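Local coordinates for pectinesterase (Aspergillus niger, PDB 5C1E), which catalyses the hydrolysis of methyl esters in pectin, releasing methanol and leaving galacturonate units, and probably helps to macerate plant tissue, at residues F130-S136 / Y150-I156; T66-N72 / Y104-V108; W170-I176 / A199-I205; T79-P83 / G115-V119. All blocks are in the same frame, centred on the assembly; numbering follows the deposited sequence.

Contact 1 of 4, residues F130-S136 / Y150-I156; sequences FYGCQFS and YYSNCMI. With SO4 (sulfate ion), chain C.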
loop_
_atom_site.group_PDB
_atom_site.type_symbol
_atom_site.label_atom_id
_atom_site.label_comp_id
_atom_site.label_asym_id
_atom_site.label_seq_id
_atom_site.Cartn_x
_atom_site.Cartn_y
_atom_site.Cartn_z
ATOM N N PHE A 130 5.023 3.532 5.432
ATOM C CA PHE A 130 4.908 2.100 5.657
ATOM C C PHE A 130 6.198 1.412 5.227
ATOM O O PHE A 130 6.641 1.563 4.095
ATOM C CB PHE A 130 3.710 1.523 4.882
ATOM C CG PHE A 130 2.400 2.124 5.276
ATOM C CD1 PHE A 130 1.923 3.261 4.646
ATOM C CD2 PHE A 130 1.634 1.556 6.294
ATOM C CE1 PHE A 130 0.699 3.814 5.014
ATOM C CE2 PHE A 130 0.418 2.114 6.678
ATOM C CZ PHE A 130 -0.044 3.244 6.042
ATOM N N TYR A 131 6.785 0.650 6.143
ATOM C CA TYR A 131 8.112 0.101 5.970
ATOM C C TYR A 131 8.113 -1.377 6.306
ATOM O O TYR A 131 7.824 -1.763 7.427
ATOM C CB TYR A 131 9.076 0.827 6.922
ATOM C CG TYR A 131 9.069 2.330 6.753
ATOM C CD1 TYR A 131 9.892 2.940 5.824
ATOM C CD2 TYR A 131 8.226 3.131 7.501
ATOM C CE1 TYR A 131 9.886 4.318 5.662
ATOM C CE2 TYR A 131 8.207 4.505 7.339
ATOM C CZ TYR A 131 9.043 5.086 6.417
ATOM O OH TYR A 131 9.043 6.445 6.258
ATOM N N GLY A 132 8.447 -2.218 5.341
ATOM C CA GLY A 132 8.528 -3.641 5.611
ATOM C C GLY A 132 7.213 -4.278 5.991
ATOM O O GLY A 132 7.205 -5.275 6.717
ATOM N N CYS A 133 6.096 -3.736 5.492
ATOM C CA CYS A 133 4.769 -4.259 5.816
ATOM C C CYS A 133 4.238 -5.154 4.689
ATOM O O CYS A 133 4.694 -5.090 3.544
ATOM C CB CYS A 133 3.781 -3.102 6.045
ATOM S SG CYS A 133 4.138 -2.096 7.490
ATOM N N GLN A 134 3.266 -5.986 5.022
ATOM C CA GLN A 134 2.523 -6.714 3.999
ATOM C C GLN A 134 1.066 -6.311 4.001
ATOM O O GLN A 134 0.460 -6.121 5.067
ATOM C CB GLN A 134 2.621 -8.224 4.205
ATOM C CG GLN A 134 4.045 -8.758 4.317
ATOM C CD GLN A 134 4.092 -10.277 4.348
ATOM O OE1 GLN A 134 3.420 -10.934 3.532
ATOM N NE2 GLN A 134 4.908 -10.859 5.261
ATOM N N PHE A 135 0.494 -6.240 2.801
ATOM C CA PHE A 135 -0.907 -5.958 2.637
ATOM C C PHE A 135 -1.467 -6.981 1.673
ATOM O O PHE A 135 -1.025 -7.060 0.523
ATOM C CB PHE A 135 -1.128 -4.534 2.112
ATOM C CG PHE A 135 -0.353 -3.500 2.847
ATOM C CD1 PHE A 135 -0.898 -2.892 3.965
ATOM C CD2 PHE A 135 0.902 -3.119 2.424
ATOM C CE1 PHE A 135 -0.190 -1.935 4.661
ATOM C CE2 PHE A 135 1.608 -2.150 3.111
ATOM C CZ PHE A 135 1.059 -1.568 4.234
ATOM N N SER A 136 -2.449 -7.750 2.140
ATOM C CA SER A 136 -2.969 -8.890 1.392
ATOM C C SER A 136 -4.488 -8.886 1.254
ATOM O O SER A 136 -5.220 -8.646 2.222
ATOM C CB SER A 136 -2.517 -10.190 2.057
ATOM O OG SER A 136 -1.107 -10.313 2.001
ATOM N N TYR A 150 3.996 6.953 1.511
ATOM C CA TYR A 150 5.260 6.363 1.125
ATOM C C TYR A 150 5.318 4.917 1.619
ATOM O O TYR A 150 5.093 4.657 2.802
ATOM C CB TYR A 150 6.402 7.209 1.705
ATOM C CG TYR A 150 7.789 6.669 1.472
ATOM C CD1 TYR A 150 8.450 6.885 0.279
ATOM C CD2 TYR A 150 8.452 5.955 2.464
ATOM C CE1 TYR A 150 9.734 6.393 0.076
ATOM C CE2 TYR A 150 9.730 5.472 2.274
ATOM C CZ TYR A 150 10.361 5.683 1.084
ATOM O OH TYR A 150 11.623 5.194 0.914
ATOM N N TYR A 151 5.578 3.990 0.695
ATOM C CA TYR A 151 5.669 2.558 0.995
ATOM C C TYR A 151 7.043 2.081 0.565
ATOM O O TYR A 151 7.394 2.208 -0.599
ATOM C CB TYR A 151 4.583 1.742 0.249
ATOM C CG TYR A 151 3.169 2.062 0.688
ATOM C CD1 TYR A 151 2.554 3.247 0.305
ATOM C CD2 TYR A 151 2.452 1.182 1.491
ATOM C CE1 TYR A 151 1.276 3.557 0.728
ATOM C CE2 TYR A 151 1.162 1.477 1.919
ATOM C CZ TYR A 151 0.583 2.678 1.546
ATOM O OH TYR A 151 -0.690 2.983 1.956
ATOM N N SER A 152 7.812 1.534 1.510
ATOM C CA SER A 152 9.146 1.027 1.220
ATOM C C SER A 152 9.323 -0.413 1.659
ATOM O O SER A 152 9.037 -0.758 2.801
ATOM C CB SER A 152 10.226 1.867 1.922
ATOM O OG SER A 152 11.498 1.404 1.494
ATOM N N ASN A 153 9.844 -1.247 0.770
ATOM C CA ASN A 153 10.132 -2.648 1.119
ATOM C C ASN A 153 8.920 -3.384 1.661
ATOM O O ASN A 153 9.018 -4.229 2.566
ATOM C CB ASN A 153 11.322 -2.736 2.073
ATOM C CG ASN A 153 12.618 -2.413 1.375
ATOM O OD1 ASN A 153 13.285 -3.302 0.865
ATOM N ND2 ASN A 153 12.946 -1.123 1.284
ATOM N N CYS A 154 7.773 -3.074 1.061
ATOM C CA CYS A 154 6.529 -3.703 1.410
ATOM C C CYS A 154 6.159 -4.753 0.363
ATOM O O CYS A 154 6.734 -4.807 -0.734
ATOM C CB CYS A 154 5.399 -2.671 1.517
ATOM S SG CYS A 154 5.567 -1.487 2.889
ATOM N N MET A 155 5.194 -5.587 0.731
ATOM C CA MET A 155 4.628 -6.571 -0.162
ATOM C C MET A 155 3.157 -6.230 -0.273
ATOM O O MET A 155 2.452 -6.214 0.747
ATOM C CB MET A 155 4.837 -7.965 0.424
ATOM C CG MET A 155 4.633 -9.131 -0.532
ATOM S SD MET A 155 2.940 -9.412 -1.073
ATOM C CE MET A 155 2.081 -9.710 0.483
ATOM N N ILE A 156 2.699 -5.934 -1.492
ATOM C CA ILE A 156 1.281 -5.626 -1.745
ATOM C C ILE A 156 0.728 -6.692 -2.682
ATOM O O ILE A 156 1.187 -6.823 -3.829
ATOM C CB ILE A 156 1.063 -4.215 -2.345
ATOM C CG1 ILE A 156 1.663 -3.157 -1.436
ATOM C CG2 ILE A 156 -0.431 -3.895 -2.451
ATOM C CD1 ILE A 156 2.994 -2.658 -1.904
HETATM S S SO4 C . 13.252 5.516 -2.293
HETATM O O1 SO4 C . 14.573 4.829 -2.182
HETATM O O2 SO4 C . 12.209 4.492 -2.565
HETATM O O3 SO4 C . 12.912 6.274 -1.059
HETATM O O4 SO4 C . 13.330 6.499 -3.399
#

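Contact 2 of 4, residues T66-N72 / Y104-V108; sequences TSTYKDN and YNINV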
loop_
_atom_site.group_PDB
_atom_site.type_symbol
_atom_site.label_atom_id
_atom_site.label_comp_id
_atom_site.label_asym_id
_atom_site.label_seq_id
_atom_site.Cartn_x
_atom_site.Cartn_y
_atom_site.Cartn_z
ATOM N N THR A 66 14.242 -5.913 10.385
ATOM C CA THR A 66 13.361 -4.787 10.095
ATOM C C THR A 66 13.435 -4.317 8.637
ATOM O O THR A 66 12.526 -3.617 8.182
ATOM C CB THR A 66 13.706 -3.583 10.986
ATOM O OG1 THR A 66 15.080 -3.246 10.797
ATOM C CG2 THR A 66 13.474 -3.886 12.453
ATOM N N SER A 67 14.513 -4.686 7.926
ATOM C CA SER A 67 14.780 -4.215 6.564
ATOM C C SER A 67 13.901 -4.885 5.493
ATOM O O SER A 67 13.878 -4.450 4.326
ATOM C CB SER A 67 16.269 -4.421 6.229
ATOM O OG SER A 67 16.531 -5.786 5.919
ATOM N N THR A 68 13.158 -5.921 5.886
ATOM C CA THR A 68 12.307 -6.666 4.979
ATOM C C THR A 68 10.927 -6.884 5.606
ATOM O O THR A 68 10.754 -6.705 6.809
ATOM C CB THR A 68 12.972 -8.023 4.645
ATOM O OG1 THR A 68 12.164 -8.760 3.727
ATOM C CG2 THR A 68 13.189 -8.883 5.908
ATOM N N TYR A 69 9.954 -7.253 4.775
ATOM C CA TYR A 69 8.653 -7.757 5.244
ATOM C C TYR A 69 8.678 -9.293 5.496
ATOM O O TYR A 69 7.764 -9.859 6.154
ATOM C CB TYR A 69 7.559 -7.447 4.219
ATOM C CG TYR A 69 7.757 -8.138 2.886
ATOM C CD1 TYR A 69 7.300 -9.437 2.680
ATOM C CD2 TYR A 69 8.340 -7.475 1.811
ATOM C CE1 TYR A 69 7.472 -10.069 1.460
ATOM C CE2 TYR A 69 8.518 -8.104 0.583
ATOM C CZ TYR A 69 8.075 -9.401 0.415
ATOM O OH TYR A 69 8.241 -10.040 -0.796
ATOM N N LYS A 70 9.703 -9.957 4.989
ATOM C CA LYS A 70 9.677 -11.431 4.901
ATOM C C LYS A 70 9.671 -12.172 6.234
ATOM O O LYS A 70 9.251 -13.330 6.290
ATOM C CB LYS A 70 10.808 -11.933 4.005
ATOM C CG LYS A 70 10.477 -11.668 2.541
ATOM C CD LYS A 70 11.611 -11.931 1.574
ATOM C CE LYS A 70 11.118 -11.713 0.148
ATOM N NZ LYS A 70 11.962 -12.427 -0.843
ATOM N N ASP A 71 10.150 -11.527 7.286
ATOM C CA ASP A 71 10.215 -12.128 8.625
ATOM C C ASP A 71 9.154 -11.614 9.592
ATOM O O ASP A 71 9.243 -11.870 10.808
ATOM C CB ASP A 71 11.610 -11.905 9.232
ATOM C CG ASP A 71 12.716 -12.520 8.389
ATOM O OD1 ASP A 71 12.470 -13.555 7.751
ATOM O OD2 ASP A 71 13.823 -11.964 8.340
ATOM N N ASN A 72 8.135 -10.911 9.086
ATOM C CA ASN A 72 7.113 -10.369 9.975
ATOM C C ASN A 72 6.414 -11.528 10.702
ATOM O O ASN A 72 6.161 -12.602 10.115
ATOM C CB ASN A 72 6.078 -9.547 9.213
ATOM C CG ASN A 72 6.624 -8.261 8.633
ATOM O OD1 ASN A 72 7.745 -7.864 8.895
ATOM N ND2 ASN A 72 5.796 -7.587 7.854
ATOM N N TYR A 104 5.746 -0.197 10.818
ATOM C CA TYR A 104 6.938 -0.980 10.511
ATOM C C TYR A 104 6.691 -2.440 10.774
ATOM O O TYR A 104 6.322 -2.824 11.894
ATOM C CB TYR A 104 8.135 -0.566 11.389
ATOM C CG TYR A 104 8.681 0.811 11.148
ATOM C CD1 TYR A 104 8.069 1.922 11.719
ATOM C CD2 TYR A 104 9.818 1.022 10.346
ATOM C CE1 TYR A 104 8.555 3.183 11.502
ATOM C CE2 TYR A 104 10.329 2.298 10.156
ATOM C CZ TYR A 104 9.684 3.366 10.747
ATOM O OH TYR A 104 10.111 4.644 10.574
ATOM N N ASN A 105 6.934 -3.256 9.755
ATOM C CA ASN A 105 6.978 -4.719 9.919
ATOM C C ASN A 105 5.707 -5.352 10.490
ATOM O O ASN A 105 5.760 -6.155 11.429
ATOM C CB ASN A 105 8.202 -5.089 10.760
ATOM C CG ASN A 105 9.459 -4.465 10.229
ATOM O OD1 ASN A 105 10.073 -3.607 10.871
ATOM N ND2 ASN A 105 9.851 -4.874 9.033
ATOM N N ILE A 106 4.573 -4.971 9.900
ATOM C CA ILE A 106 3.261 -5.519 10.262
ATOM C C ILE A 106 2.583 -6.024 8.994
ATOM O O ILE A 106 2.676 -5.379 7.942
ATOM C CB ILE A 106 2.421 -4.463 11.001
ATOM C CG1 ILE A 106 3.063 -4.233 12.383
ATOM C CG2 ILE A 106 0.961 -4.900 11.084
ATOM C CD1 ILE A 106 2.214 -3.653 13.444
ATOM N N ASN A 107 1.952 -7.192 9.086
ATOM C CA ASN A 107 1.109 -7.703 8.009
ATOM C C ASN A 107 -0.347 -7.323 8.286
ATOM O O ASN A 107 -0.813 -7.484 9.410
ATOM C CB ASN A 107 1.169 -9.227 7.908
ATOM C CG ASN A 107 2.569 -9.750 7.700
ATOM O OD1 ASN A 107 3.478 -9.033 7.283
ATOM N ND2 ASN A 107 2.755 -11.003 8.014
ATOM N N VAL A 108 -1.040 -6.850 7.258
ATOM C CA VAL A 108 -2.458 -6.547 7.322
ATOM C C VAL A 108 -3.185 -7.294 6.223
ATOM O O VAL A 108 -2.784 -7.247 5.051
ATOM C CB VAL A 108 -2.742 -5.016 7.186
ATOM C CG1 VAL A 108 -4.237 -4.720 7.294
ATOM C CG2 VAL A 108 -1.989 -4.240 8.253
HETATM O O HOH W 1 5.207 -12.772 7.665
#

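Contact 3 of 4, residues W170-I176 / A199-I205; sequences WFGECDI and AIDNCNI. With SO4 (sulfate ion), chain C.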
loop_
_atom_site.group_PDB
_atom_site.type_symbol
_atom_site.label_atom_id
_atom_site.label_comp_id
_atom_site.label_asym_id
_atom_site.label_seq_id
_atom_site.Cartn_x
_atom_site.Cartn_y
_atom_site.Cartn_z
ATOM N N TRP A 170 4.180 6.999 -3.372
ATOM C CA TRP A 170 5.451 6.465 -3.845
ATOM C C TRP A 170 5.657 5.078 -3.257
ATOM O O TRP A 170 5.638 4.924 -2.031
ATOM C CB TRP A 170 6.591 7.354 -3.381
ATOM C CG TRP A 170 7.946 6.927 -3.871
ATOM C CD1 TRP A 170 8.737 5.950 -3.343
ATOM C CD2 TRP A 170 8.690 7.499 -4.955
ATOM N NE1 TRP A 170 9.916 5.872 -4.026
ATOM C CE2 TRP A 170 9.918 6.811 -5.023
ATOM C CE3 TRP A 170 8.443 8.528 -5.866
ATOM C CZ2 TRP A 170 10.883 7.103 -5.979
ATOM C CZ3 TRP A 170 9.406 8.827 -6.809
ATOM C CH2 TRP A 170 10.611 8.119 -6.867
ATOM N N PHE A 171 5.814 4.086 -4.133
ATOM C CA PHE A 171 6.164 2.716 -3.750
ATOM C C PHE A 171 7.600 2.469 -4.144
ATOM O O PHE A 171 7.932 2.525 -5.316
ATOM C CB PHE A 171 5.276 1.699 -4.449
ATOM C CG PHE A 171 3.829 1.808 -4.083
ATOM C CD1 PHE A 171 3.325 1.104 -3.011
ATOM C CD2 PHE A 171 2.967 2.586 -4.836
ATOM C CE1 PHE A 171 1.987 1.193 -2.666
ATOM C CE2 PHE A 171 1.621 2.681 -4.499
ATOM C CZ PHE A 171 1.136 1.985 -3.407
ATOM N N GLY A 172 8.453 2.260 -3.149
ATOM C CA GLY A 172 9.877 2.071 -3.386
ATOM C C GLY A 172 10.314 0.688 -2.946
ATOM O O GLY A 172 10.069 0.273 -1.804
ATOM N N GLU A 173 11.002 -0.020 -3.826
ATOM C CA GLU A 173 11.553 -1.336 -3.492
ATOM C C GLU A 173 10.504 -2.277 -2.881
ATOM O O GLU A 173 10.800 -2.993 -1.933
ATOM C CB GLU A 173 12.736 -1.189 -2.534
ATOM C CG GLU A 173 13.920 -0.449 -3.124
ATOM C CD GLU A 173 15.013 -0.113 -2.103
ATOM O OE1 GLU A 173 14.967 -0.550 -0.929
ATOM O OE2 GLU A 173 15.943 0.622 -2.491
ATOM N N CYS A 174 9.292 -2.271 -3.441
ATOM C CA CYS A 174 8.226 -3.145 -2.987
ATOM C C CYS A 174 8.074 -4.336 -3.908
ATOM O O CYS A 174 8.385 -4.265 -5.113
ATOM C CB CYS A 174 6.893 -2.401 -2.935
ATOM S SG CYS A 174 6.804 -1.099 -1.695
ATOM N N ASP A 175 7.570 -5.427 -3.340
ATOM C CA ASP A 175 7.135 -6.554 -4.140
ATOM C C ASP A 175 5.645 -6.399 -4.329
ATOM O O ASP A 175 4.891 -6.340 -3.361
ATOM C CB ASP A 175 7.482 -7.892 -3.466
ATOM C CG ASP A 175 8.973 -8.231 -3.558
ATOM O OD1 ASP A 175 9.653 -7.813 -4.517
ATOM O OD2 ASP A 175 9.468 -8.921 -2.654
ATOM N N ILE A 176 5.229 -6.302 -5.589
ATOM C CA ILE A 176 3.841 -6.138 -5.940
ATOM C C ILE A 176 3.434 -7.446 -6.608
ATOM O O ILE A 176 3.944 -7.797 -7.682
ATOM C CB ILE A 176 3.658 -4.895 -6.822
ATOM C CG1 ILE A 176 3.991 -3.643 -6.012
ATOM C CG2 ILE A 176 2.263 -4.839 -7.419
ATOM C CD1 ILE A 176 4.137 -2.378 -6.827
ATOM N N ALA A 199 3.696 6.666 -8.120
ATOM C CA ALA A 199 5.008 6.315 -8.654
ATOM C C ALA A 199 5.404 4.958 -8.099
ATOM O O ALA A 199 5.510 4.784 -6.884
ATOM C CB ALA A 199 6.041 7.370 -8.289
ATOM N N ILE A 200 5.631 3.999 -8.998
ATOM C CA ILE A 200 6.109 2.668 -8.610
ATOM C C ILE A 200 7.568 2.571 -9.048
ATOM O O ILE A 200 7.854 2.523 -10.244
ATOM C CB ILE A 200 5.213 1.579 -9.213
ATOM C CG1 ILE A 200 3.840 1.689 -8.556
ATOM C CG2 ILE A 200 5.818 0.200 -8.997
ATOM C CD1 ILE A 200 2.733 1.067 -9.338
ATOM N N ASP A 201 8.471 2.609 -8.069
ATOM C CA ASP A 201 9.899 2.830 -8.319
ATOM C C ASP A 201 10.775 1.726 -7.756
ATOM O O ASP A 201 10.711 1.411 -6.568
ATOM C CB ASP A 201 10.343 4.167 -7.718
ATOM C CG ASP A 201 11.815 4.455 -7.957
ATOM O OD1 ASP A 201 12.155 4.976 -9.032
ATOM O OD2 ASP A 201 12.620 4.191 -7.053
ATOM N N ASN A 202 11.623 1.155 -8.605
ATOM C CA ASN A 202 12.495 0.049 -8.179
ATOM C C ASN A 202 11.705 -1.049 -7.467
ATOM O O ASN A 202 12.140 -1.597 -6.452
ATOM C CB ASN A 202 13.640 0.589 -7.295
ATOM C CG ASN A 202 14.688 1.358 -8.091
ATOM O OD1 ASN A 202 14.691 2.603 -8.149
ATOM N ND2 ASN A 202 15.595 0.621 -8.704
ATOM N N CYS A 203 10.520 -1.358 -7.989
ATOM C CA CYS A 203 9.713 -2.434 -7.444
ATOM C C CYS A 203 9.852 -3.692 -8.292
ATOM O O CYS A 203 10.444 -3.681 -9.374
ATOM C CB CYS A 203 8.246 -2.011 -7.339
ATOM S SG CYS A 203 7.958 -0.654 -6.166
ATOM N N ASN A 204 9.307 -4.772 -7.765
ATOM C CA ASN A 204 9.277 -6.045 -8.438
ATOM C C ASN A 204 7.833 -6.502 -8.572
ATOM O O ASN A 204 7.147 -6.732 -7.568
ATOM C CB ASN A 204 10.059 -7.070 -7.641
ATOM C CG ASN A 204 10.184 -8.378 -8.375
ATOM O OD1 ASN A 204 10.463 -8.400 -9.583
ATOM N ND2 ASN A 204 9.981 -9.475 -7.664
ATOM N N ILE A 205 7.370 -6.606 -9.811
ATOM C CA ILE A 205 5.980 -6.994 -10.100
ATOM C C ILE A 205 6.002 -8.464 -10.572
ATOM O O ILE A 205 6.680 -8.788 -11.539
ATOM C CB ILE A 205 5.363 -6.081 -11.193
ATOM C CG1 ILE A 205 5.035 -4.673 -10.672
ATOM C CG2 ILE A 205 4.051 -6.665 -11.698
ATOM C CD1 ILE A 205 6.197 -3.896 -10.106
HETATM S S SO4 C . 13.252 5.516 -2.293
HETATM O O1 SO4 C . 14.573 4.829 -2.182
HETATM O O2 SO4 C . 12.209 4.492 -2.565
HETATM O O3 SO4 C . 12.912 6.274 -1.059
HETATM O O4 SO4 C . 13.330 6.499 -3.399
#

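Contact 4 of 4, residues T79-P83 / G115-V119; sequences TISSP and GAQAV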
loop_
_atom_site.group_PDB
_atom_site.type_symbol
_atom_site.label_atom_id
_atom_site.label_comp_id
_atom_site.label_asym_id
_atom_site.label_seq_id
_atom_site.Cartn_x
_atom_site.Cartn_y
_atom_site.Cartn_z
ATOM N N THR A 79 -12.211 -10.132 8.267
ATOM C CA THR A 79 -12.841 -10.513 7.012
ATOM C C THR A 79 -14.233 -9.892 6.910
ATOM O O THR A 79 -15.106 -10.178 7.732
ATOM C CB THR A 79 -12.965 -12.043 6.904
ATOM O OG1 THR A 79 -11.656 -12.630 6.881
ATOM C CG2 THR A 79 -13.688 -12.442 5.645
ATOM N N ILE A 80 -14.402 -9.029 5.911
ATOM C CA ILE A 80 -15.690 -8.526 5.490
ATOM C C ILE A 80 -15.546 -7.825 4.144
ATOM O O ILE A 80 -14.499 -7.246 3.862
ATOM C CB ILE A 80 -16.311 -7.568 6.543
ATOM C CG1 ILE A 80 -17.775 -7.269 6.226
ATOM C CG2 ILE A 80 -15.509 -6.290 6.687
ATOM C CD1 ILE A 80 -18.491 -6.575 7.369
ATOM N N SER A 81 -16.606 -7.873 3.330
ATOM C CA SER A 81 -16.620 -7.189 2.026
ATOM C C SER A 81 -17.262 -5.804 2.144
ATOM O O SER A 81 -17.961 -5.515 3.124
ATOM C CB SER A 81 -17.381 -8.047 1.020
ATOM O OG SER A 81 -18.755 -8.098 1.365
ATOM N N SER A 82 -17.045 -4.944 1.150
ATOM C CA SER A 82 -17.623 -3.602 1.214
ATOM C C SER A 82 -19.163 -3.603 1.146
ATOM O O SER A 82 -19.792 -2.800 1.835
ATOM C CB SER A 82 -17.020 -2.657 0.165
ATOM O OG SER A 82 -17.221 -3.118 -1.145
ATOM N N PRO A 83 -19.778 -4.502 0.346
ATOM C CA PRO A 83 -21.238 -4.543 0.376
ATOM C C PRO A 83 -21.811 -4.899 1.755
ATOM O O PRO A 83 -22.796 -4.291 2.201
ATOM C CB PRO A 83 -21.576 -5.636 -0.649
ATOM C CG PRO A 83 -20.417 -5.636 -1.592
ATOM C CD PRO A 83 -19.241 -5.397 -0.693
ATOM N N GLY A 115 -14.440 -12.155 -5.010
ATOM C CA GLY A 115 -15.877 -12.104 -5.206
ATOM C C GLY A 115 -16.511 -10.751 -4.926
ATOM O O GLY A 115 -17.624 -10.501 -5.370
ATOM N N ALA A 116 -15.812 -9.903 -4.175
ATOM C CA ALA A 116 -16.264 -8.552 -3.861
ATOM C C ALA A 116 -15.102 -7.742 -3.320
ATOM O O ALA A 116 -14.092 -8.302 -2.923
ATOM C CB ALA A 116 -17.389 -8.571 -2.827
ATOM N N GLN A 117 -15.279 -6.426 -3.288
ATOM C CA GLN A 117 -14.268 -5.533 -2.775
ATOM C C GLN A 117 -14.104 -5.789 -1.286
ATOM O O GLN A 117 -15.086 -5.924 -0.588
ATOM C CB GLN A 117 -14.668 -4.075 -2.990
ATOM C CG GLN A 117 -14.937 -3.732 -4.443
ATOM C CD GLN A 117 -16.409 -3.828 -4.792
ATOM O OE1 GLN A 117 -17.114 -4.773 -4.392
ATOM N NE2 GLN A 117 -16.879 -2.865 -5.564
ATOM N N ALA A 118 -12.862 -5.869 -0.822
ATOM C CA ALA A 118 -12.587 -6.114 0.582
ATOM C C ALA A 118 -11.225 -5.537 0.930
ATOM O O ALA A 118 -10.194 -6.111 0.605
ATOM C CB ALA A 118 -12.648 -7.599 0.896
ATOM N N VAL A 119 -11.237 -4.382 1.575
ATOM C CA VAL A 119 -10.017 -3.623 1.799
ATOM C C VAL A 119 -9.195 -4.178 2.961
ATOM O O VAL A 119 -9.731 -4.497 4.013
ATOM C CB VAL A 119 -10.348 -2.142 2.025
ATOM C CG1 VAL A 119 -9.118 -1.309 2.355
ATOM C CG2 VAL A 119 -11.015 -1.584 0.774
#

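Contact 1 of 4, residues F130-S136 / Y150-I156
C154 SG, not a carbonyl oxygen, accepts a hydrogen bond from C133 N at 3.5 Å, where both segments leave one sheet for the next. The sulfur reaches there because it sits beside its own backbone N (chi1 -67°). It also lies at the edge of the F135 ring, 4.0 Å from CE2. Ordinary parallel strand bonds flank the break: F130 N to Y150 O at 2.9 Å and F135 N to M155 O at 2.8 Å. The turn residues G132 and N153 both have positive phi.

F130, F135 and Y151 form an aromatic cluster on one face. F130 CD1 lies over the Y151 ring, but the near-parallel rings (12°) are slid apart, with centroids 4.6 Å from each other. Y151 presents its edge toward the face of F135 in an offset edge-to-face pair (72°). The hydroxyl of Y151 is hydrogen-bonded to Q149, and F171 stacks on this ring.

On the other face, Y131 CE1 meets Y150 CE2 at 3.6 Å, the two side chains crossing at about a right angle. Y131 OH accepts from D296 N. Y150 OH donates to sulfate O3 at 2.6 Å. Parallel coils in register, with an aromatic cluster on the inner face and a sharp turn between sheets, are typical of the right-handed parallel beta-helix of pectin methylesterases.

Contact 2 of 4, residues T66-N72 / Y104-V108
N72 and N107 meet through their side-chain amides where the loop 66-72 packs against a coil of the parallel beta-helix. N72 ND2 donates to N107 OD1 at 2.8 Å. The acceptor lies in the amide plane of N72, while the donor is tilted 31° from the carbonyl plane of N107. A water closes the same pair: it donates to N72 O at 2.6 Å and accepts from N107 ND2 at 3.0 Å. N72 thus holds N107 directly through its amide and, through the water, by its backbone carbonyl.

N105 makes the second link. Its ND2 donates to T66 O at 3.1 Å, the bond leaving in the plane of the N105 amide but reaching T66 O from above the carbonyl plane. With CG beside the backbone N (chi1 -51°), the N105 amide reaches into the loop, and its CB touches N72 OD1 at 3.4 Å.

Further out, R3 binds N105 OD1 and Y299 OH also bonds to T66 O. G132 O on the adjacent coil takes a second bond from N72 ND2. The loop is shaped by two turns. A type I beta turn runs from Y69 to N72, with N72 N hydrogen-bonded to Y69 O at 3.1 Å. An ST turn overlaps its start, with K70 N donating to T68 OG1 at 3.0 Å.

Contact 3 of 4, residues W170-I176 / A199-I205
W170 and D201 both carry CG opposite the backbone N (chi1 -177° and -180°), and this brings the indole beneath the aspartate. D201 CB sits 3.3 Å above one face of the W170 ring, toward its rim. The carboxylate plane is turned 37° from the indole, and D201 CG lies 3.4 Å from W170 CZ2. Q232 and N233 both hydrogen-bond to D201 OD1 and so hold the carboxylate. A199 adds its CB to W170 CE3 at 3.6 Å.

At the edge of the indole, W170 NE1 donates to sulfate O2 at 3.0 Å, and K283 makes a cation-pi contact with the same ring.

These are successive coils of the parallel beta-helix, and the backbones run in register: F171 N bonds to A199 O at 2.9 Å and I176 N to N204 O at 2.8 Å. Where the strands break, C203 SG accepts from C174 N at 3.4 Å. Inside the coil, F171 and I200 lie side by side, pointing the same way. I176 crosses I200 obliquely and sets its CD1 against I200 CG2 at 3.8 Å. On the outer face D175 OD1 packs on N204 CB, while D175 OD2 is hydrogen-bonded to Y69 OH.

Contact 4 of 4, residues T79-P83 / G115-V119
This is a small contact between the start of helix 82-85 and the loop 115-119, in which S82 packs against Q117 beside the predicted active site. One backbone bond carries it: S82 N donates to Q117 O at 2.8 Å, tilted 27° from the carbonyl plane. The S82 hydroxyl oxygen lies against the side of Q117, with OG 3.3 Å from Q117 CB.

Small side chains fill in around the bond. S81 CB meets A116 CB at 3.9 Å, and P83 CD reaches the same methyl at 4.2 Å. On the other flank A118 CB rests on I80 O at 3.5 Å. S81 holds the N-cap position of the helix, and its hydroxyl caps a backbone N further along. N110 ND2 bonds to both I80 O and V119 O, so one amide ties the two segments together.

The Q117 side chain is bent at chi2 (95°). Its NE2 donates to a bound glycerol, and its side chain is about 7 Å from that of D161, the predicted catalytic aspartate. The Q117 side chain also touches D140. Q117 is placed as the glutamine that helps form the oxyanion hole in related pectin methylesterases, and probably lines the active-site cleft.

In the fold
Contacts 1, 2 and 3 belong to neighbouring coils of one beta-helix. Contacts 1 and 2 have centres about 8 Å apart, and contacts 1 and 3 about 9 Å. Probable backbone hydrogen bonds pass between them: Q134 O to V108 N (2.8 Å) joins contacts 1 and 2, and Y151 O to G172 N (2.8 Å) joins contacts 1 and 3. The sulfate bridges contacts 1 and 3. Contact 4 lies about 21 Å from contact 1, centre to centre, but comes nearest the predicted active site: the side chain of Q117 is about 7 Å from that of D161, against about 11 Å for I156 (contact 1) and 12 Å for I176 (contact 3).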